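Local coordinates for tartrate dehydrogenase/decarboxylase (Pseudomonas putida, PDB 3FLK), which oxidises tartrate to oxaloglycolate with NAD, converts meso-tartrate to D-glycerate and oxidatively decarboxylates D-malate to pyruvate, using magnesium or manganese, at residues A[301-304]-A[305-309]; A[345-348]-A[349-353]. The protein carries 1 engineered substitution. All blocks are in the same frame, centred on the assembly; numbering follows the deposited sequence.

Interaction 1: residues A[301-304]-A[305-309]. With SO4 (sulfate ion), chain J.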
loop_
_atom_site.group_PDB
_atom_site.type_symbol
_atom_site.label_atom_id
_atom_site.label_comp_id
_atom_site.label_asym_id
_atom_site.label_seq_id
_atom_site.Cartn_x
_atom_site.Cartn_y
_atom_site.Cartn_z
HETATM N N MSE A 301 -14.641 -13.061 -11.552
HETATM C CA MSE A 301 -15.241 -12.894 -12.873
HETATM C C MSE A 301 -16.770 -12.955 -12.806
HETATM O O MSE A 301 -17.452 -12.116 -13.395
HETATM C CB MSE A 301 -14.713 -13.969 -13.828
HETATM C CG MSE A 301 -15.087 -13.774 -15.290
HETATM SE SE MSE A 301 -13.987 -12.415 -16.160
HETATM C CE MSE A 301 -15.214 -10.914 -16.092
ATOM N N ILE A 302 -17.289 -13.943 -12.079
ATOM C CA ILE A 302 -18.735 -14.169 -11.966
ATOM C C ILE A 302 -19.433 -13.022 -11.224
ATOM O O ILE A 302 -20.449 -12.504 -11.686
ATOM C CB ILE A 302 -19.043 -15.544 -11.310
ATOM C CG1 ILE A 302 -18.614 -16.680 -12.251
ATOM C CG2 ILE A 302 -20.531 -15.675 -10.979
ATOM C CD1 ILE A 302 -18.303 -17.999 -11.553
ATOM N N TRP A 303 -18.873 -12.631 -10.083
ATOM C CA TRP A 303 -19.381 -11.506 -9.297
ATOM C C TRP A 303 -19.375 -10.215 -10.130
ATOM O O TRP A 303 -20.337 -9.449 -10.088
ATOM C CB TRP A 303 -18.553 -11.349 -8.017
ATOM C CG TRP A 303 -19.109 -10.411 -6.962
ATOM C CD1 TRP A 303 -20.131 -9.506 -7.098
ATOM C CD2 TRP A 303 -18.627 -10.265 -5.621
ATOM N NE1 TRP A 303 -20.325 -8.825 -5.919
ATOM C CE2 TRP A 303 -19.413 -9.268 -4.997
ATOM C CE3 TRP A 303 -17.609 -10.882 -4.883
ATOM C CZ2 TRP A 303 -19.208 -8.874 -3.670
ATOM C CZ3 TRP A 303 -17.406 -10.491 -3.564
ATOM C CH2 TRP A 303 -18.205 -9.496 -2.972
ATOM N N SER A 304 -18.307 -9.991 -10.897
ATOM C CA SER A 304 -18.246 -8.865 -11.847
ATOM C C SER A 304 -19.428 -8.869 -12.812
ATOM O O SER A 304 -19.958 -7.810 -13.158
ATOM C CB SER A 304 -16.943 -8.884 -12.649
ATOM O OG SER A 304 -15.836 -8.594 -11.821
ATOM N N GLY A 305 -19.829 -10.066 -13.239
ATOM C CA GLY A 305 -20.988 -10.246 -14.109
ATOM C C GLY A 305 -22.281 -9.841 -13.434
ATOM O O GLY A 305 -23.134 -9.206 -14.054
ATOM N N ALA A 306 -22.422 -10.214 -12.162
ATOM C CA ALA A 306 -23.569 -9.815 -11.353
ATOM C C ALA A 306 -23.664 -8.292 -11.225
ATOM O O ALA A 306 -24.754 -7.723 -11.339
ATOM C CB ALA A 306 -23.512 -10.466 -9.981
ATOM N N LEU A 307 -22.519 -7.642 -11.006
ATOM C CA LEU A 307 -22.451 -6.179 -10.954
ATOM C C LEU A 307 -22.878 -5.555 -12.279
ATOM O O LEU A 307 -23.546 -4.520 -12.294
ATOM C CB LEU A 307 -21.040 -5.702 -10.577
ATOM C CG LEU A 307 -20.485 -6.069 -9.195
ATOM C CD1 LEU A 307 -19.078 -5.517 -9.031
ATOM C CD2 LEU A 307 -21.390 -5.573 -8.072
HETATM N N MSE A 308 -22.488 -6.198 -13.378
HETATM C CA MSE A 308 -22.844 -5.762 -14.726
HETATM C C MSE A 308 -24.357 -5.765 -14.949
HETATM O O MSE A 308 -24.907 -4.814 -15.509
HETATM C CB MSE A 308 -22.140 -6.633 -15.770
HETATM C CG MSE A 308 -22.403 -6.233 -17.211
HETATM SE SE MSE A 308 -21.188 -7.109 -18.440
HETATM C CE MSE A 308 -21.858 -6.381 -20.090
ATOM N N LEU A 309 -25.020 -6.832 -14.502
ATOM C CA LEU A 309 -26.471 -6.956 -14.640
ATOM C C LEU A 309 -27.197 -5.936 -13.772
ATOM O O LEU A 309 -28.191 -5.348 -14.198
ATOM C CB LEU A 309 -26.939 -8.376 -14.299
ATOM C CG LEU A 309 -26.467 -9.527 -15.195
ATOM C CD1 LEU A 309 -27.152 -10.826 -14.779
ATOM C CD2 LEU A 309 -26.712 -9.240 -16.678
HETATM S S SO4 J . -22.876 -6.673 -4.164
HETATM O O1 SO4 J . -21.694 -5.936 -3.726
HETATM O O2 SO4 J . -24.006 -5.755 -4.283
HETATM O O3 SO4 J . -22.625 -7.293 -5.460
HETATM O O4 SO4 J . -23.194 -7.702 -3.176
#

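Interaction 2: residues A[345-348]-A[349-353]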
loop_
_atom_site.group_PDB
_atom_site.type_symbol
_atom_site.label_atom_id
_atom_site.label_comp_id
_atom_site.label_asym_id
_atom_site.label_seq_id
_atom_site.Cartn_x
_atom_site.Cartn_y
_atom_site.Cartn_z
ATOM N N GLY A 345 -10.123 -25.247 -1.200
ATOM C CA GLY A 345 -10.865 -26.335 -1.838
ATOM C C GLY A 345 -10.035 -27.129 -2.829
ATOM O O GLY A 345 -8.841 -26.878 -2.994
ATOM N N THR A 346 -10.671 -28.086 -3.498
ATOM C CA THR A 346 -9.973 -28.956 -4.447
ATOM C C THR A 346 -10.580 -28.917 -5.849
ATOM O O THR A 346 -10.117 -29.625 -6.746
ATOM C CB THR A 346 -9.934 -30.426 -3.962
ATOM O OG1 THR A 346 -11.271 -30.907 -3.777
ATOM C CG2 THR A 346 -9.155 -30.554 -2.653
ATOM N N LEU A 347 -11.606 -28.094 -6.043
ATOM C CA LEU A 347 -12.276 -28.020 -7.342
ATOM C C LEU A 347 -11.492 -27.200 -8.361
ATOM O O LEU A 347 -10.751 -26.283 -8.001
ATOM C CB LEU A 347 -13.697 -27.467 -7.200
ATOM C CG LEU A 347 -14.721 -28.242 -6.360
ATOM C CD1 LEU A 347 -16.113 -27.720 -6.655
ATOM C CD2 LEU A 347 -14.658 -29.756 -6.595
ATOM N N SER A 348 -11.659 -27.547 -9.632
ATOM C CA SER A 348 -11.056 -26.800 -10.729
ATOM C C SER A 348 -11.900 -25.572 -11.061
ATOM O O SER A 348 -13.035 -25.452 -10.606
ATOM C CB SER A 348 -10.941 -27.686 -11.970
ATOM O OG SER A 348 -12.214 -27.873 -12.570
ATOM N N THR A 349 -11.337 -24.674 -11.867
ATOM C CA THR A 349 -12.036 -23.488 -12.354
ATOM C C THR A 349 -13.419 -23.842 -12.912
ATOM O O THR A 349 -14.428 -23.243 -12.522
ATOM C CB THR A 349 -11.212 -22.783 -13.459
ATOM O OG1 THR A 349 -9.903 -22.485 -12.962
ATOM C CG2 THR A 349 -11.888 -21.494 -13.920
ATOM N N GLN A 350 -13.449 -24.829 -13.809
ATOM C CA GLN A 350 -14.670 -25.228 -14.508
ATOM C C GLN A 350 -15.690 -25.858 -13.566
ATOM O O GLN A 350 -16.892 -25.658 -13.731
ATOM C CB GLN A 350 -14.346 -26.185 -15.664
ATOM C CG GLN A 350 -13.552 -25.555 -16.822
ATOM C CD GLN A 350 -12.093 -25.287 -16.482
ATOM O OE1 GLN A 350 -11.510 -25.933 -15.600
ATOM N NE2 GLN A 350 -11.491 -24.328 -17.183
ATOM N N GLN A 351 -15.206 -26.608 -12.579
ATOM C CA GLN A 351 -16.078 -27.237 -11.581
ATOM C C GLN A 351 -16.763 -26.211 -10.676
ATOM O O GLN A 351 -17.919 -26.392 -10.303
ATOM C CB GLN A 351 -15.306 -28.262 -10.745
ATOM C CG GLN A 351 -14.997 -29.566 -11.484
ATOM C CD GLN A 351 -14.115 -30.512 -10.681
ATOM O OE1 GLN A 351 -13.241 -30.081 -9.930
ATOM N NE2 GLN A 351 -14.337 -31.814 -10.850
ATOM N N VAL A 352 -16.051 -25.143 -10.324
ATOM C CA VAL A 352 -16.642 -24.061 -9.525
ATOM C C VAL A 352 -17.704 -23.312 -10.336
ATOM O O VAL A 352 -18.798 -23.035 -9.833
ATOM C CB VAL A 352 -15.569 -23.089 -8.965
ATOM C CG1 VAL A 352 -16.222 -21.938 -8.194
ATOM C CG2 VAL A 352 -14.598 -23.837 -8.059
ATOM N N GLY A 353 -17.381 -23.003 -11.589
ATOM C CA GLY A 353 -18.342 -22.400 -12.517
ATOM C C GLY A 353 -19.617 -23.220 -12.618
ATOM O O GLY A 353 -20.722 -22.680 -12.517
#

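Interaction 1: residues A[301-304]-A[305-309]
On one face of helix 299-313, Trp303 and Leu307, four residues (one turn) apart, meet beside a bound sulfate. The indole lies across the leucine side chain at a slant, with Trp303 CD1 4.0 Å from Leu307 CG. Because Trp303 CG stands anti to the backbone N (chi1 -168°), the ring swings out beside its own carbonyl. Its pyrrole edge then meets the ion: NE1 of Trp303 donates to O3 of the sulfate at 2.8 Å, along a nearly straight N-H...O line (162°), with the sulfur in the plane of the ring. CD2 of Leu307 comes in next to that bond, 3.4 Å from sulfate O3 and 4.0 Å from Trp303 NE1. His323 and Arg111 also hydrogen-bond the ion, which probably came from the crystallisation liquor, while Phe113 meets the indole with its ring steeply inclined.

Beneath these side chains runs the regular i to i+4 bonding of the helix. Leu307 N reaches Trp303 O at 3.0 Å, and Met308 N reaches Ser304 O at the same length. Ser304 OG hydrogen-bonds Glu281 O, with Ala300 O as a second partner sharing its one proton, so the buried hydroxyl is satisfied beyond the tryptophan pair. The neutral indole N-H adds direction to the grip on the anion, whose charge is probably offset by Arg111 and, if protonated, by His323, and a leucine methyl (CD2) lies alongside that polar bond.

Interaction 2: residues A[345-348]-A[349-353]
Gln351 reaches back over Ser348 and Leu347 with a side chain extended beyond CG (chi2 174°). Its CB sits 3.6 Å from Ser348 OG, and CG draws closer, to 3.4 Å from the same hydroxyl. CD lies beyond, its nearest neighbour again Ser348 OG (3.8 Å), and carries OE1 to the backbone: Ser348 N donates to Gln351 OE1 at 3.0 Å, almost straight (169°), in the amide plane and on a lone pair of the oxygen. The same OE1 lies against Leu347, 3.6 Å from its CD2, the two side chains crossing at about a right angle.

The return bond closes a capping box. Ser348 is the N-cap of helix 349-361, and its OG accepts from Gln351 N at 3.2 Å. A chi1 of 74° makes this possible by tucking the hydroxyl between the serine's own N and carbonyl carbon, facing the first turn. With alanine in place of the serine, Gln351 N would probably lose its capping acceptor and the box would be broken on that side.

One residue on, Val352 N bonds Ser348 O at 3.0 Å, the first i to i+4 link of the helix. Val352 CG2 packs on Leu347 CB at 3.8 Å, a hydrophobic staple between the residue before the cap and the fourth of the helix. Away from the box, Thr349 OG1 bonds Ala296 O and Gln350 NE2 bonds Asn294 OD1, tying the first turn to the loop that precedes helix 299-313.

Interaction 1 lies in the middle of helix 299-313, in a largely buried contact, interaction 2 at the start of the last helix of the chain, and the two follow in series. Their centres are 18 Å apart and their nearest atoms about 5 Å, without touching. Helix 17-35 bridges them: Met301, Ile302 and Leu309 pack on it from 301-309, Thr349 and Gln350 from 349-353. Both come near a bound NADH without supplying the metal ligands assigned by similarity. The side chain of Met301 is about 8 Å from a bound dinucleotide and that of Thr349 about 7 Å, whereas the side chain of Ser304 is about 11 Å from oxalate.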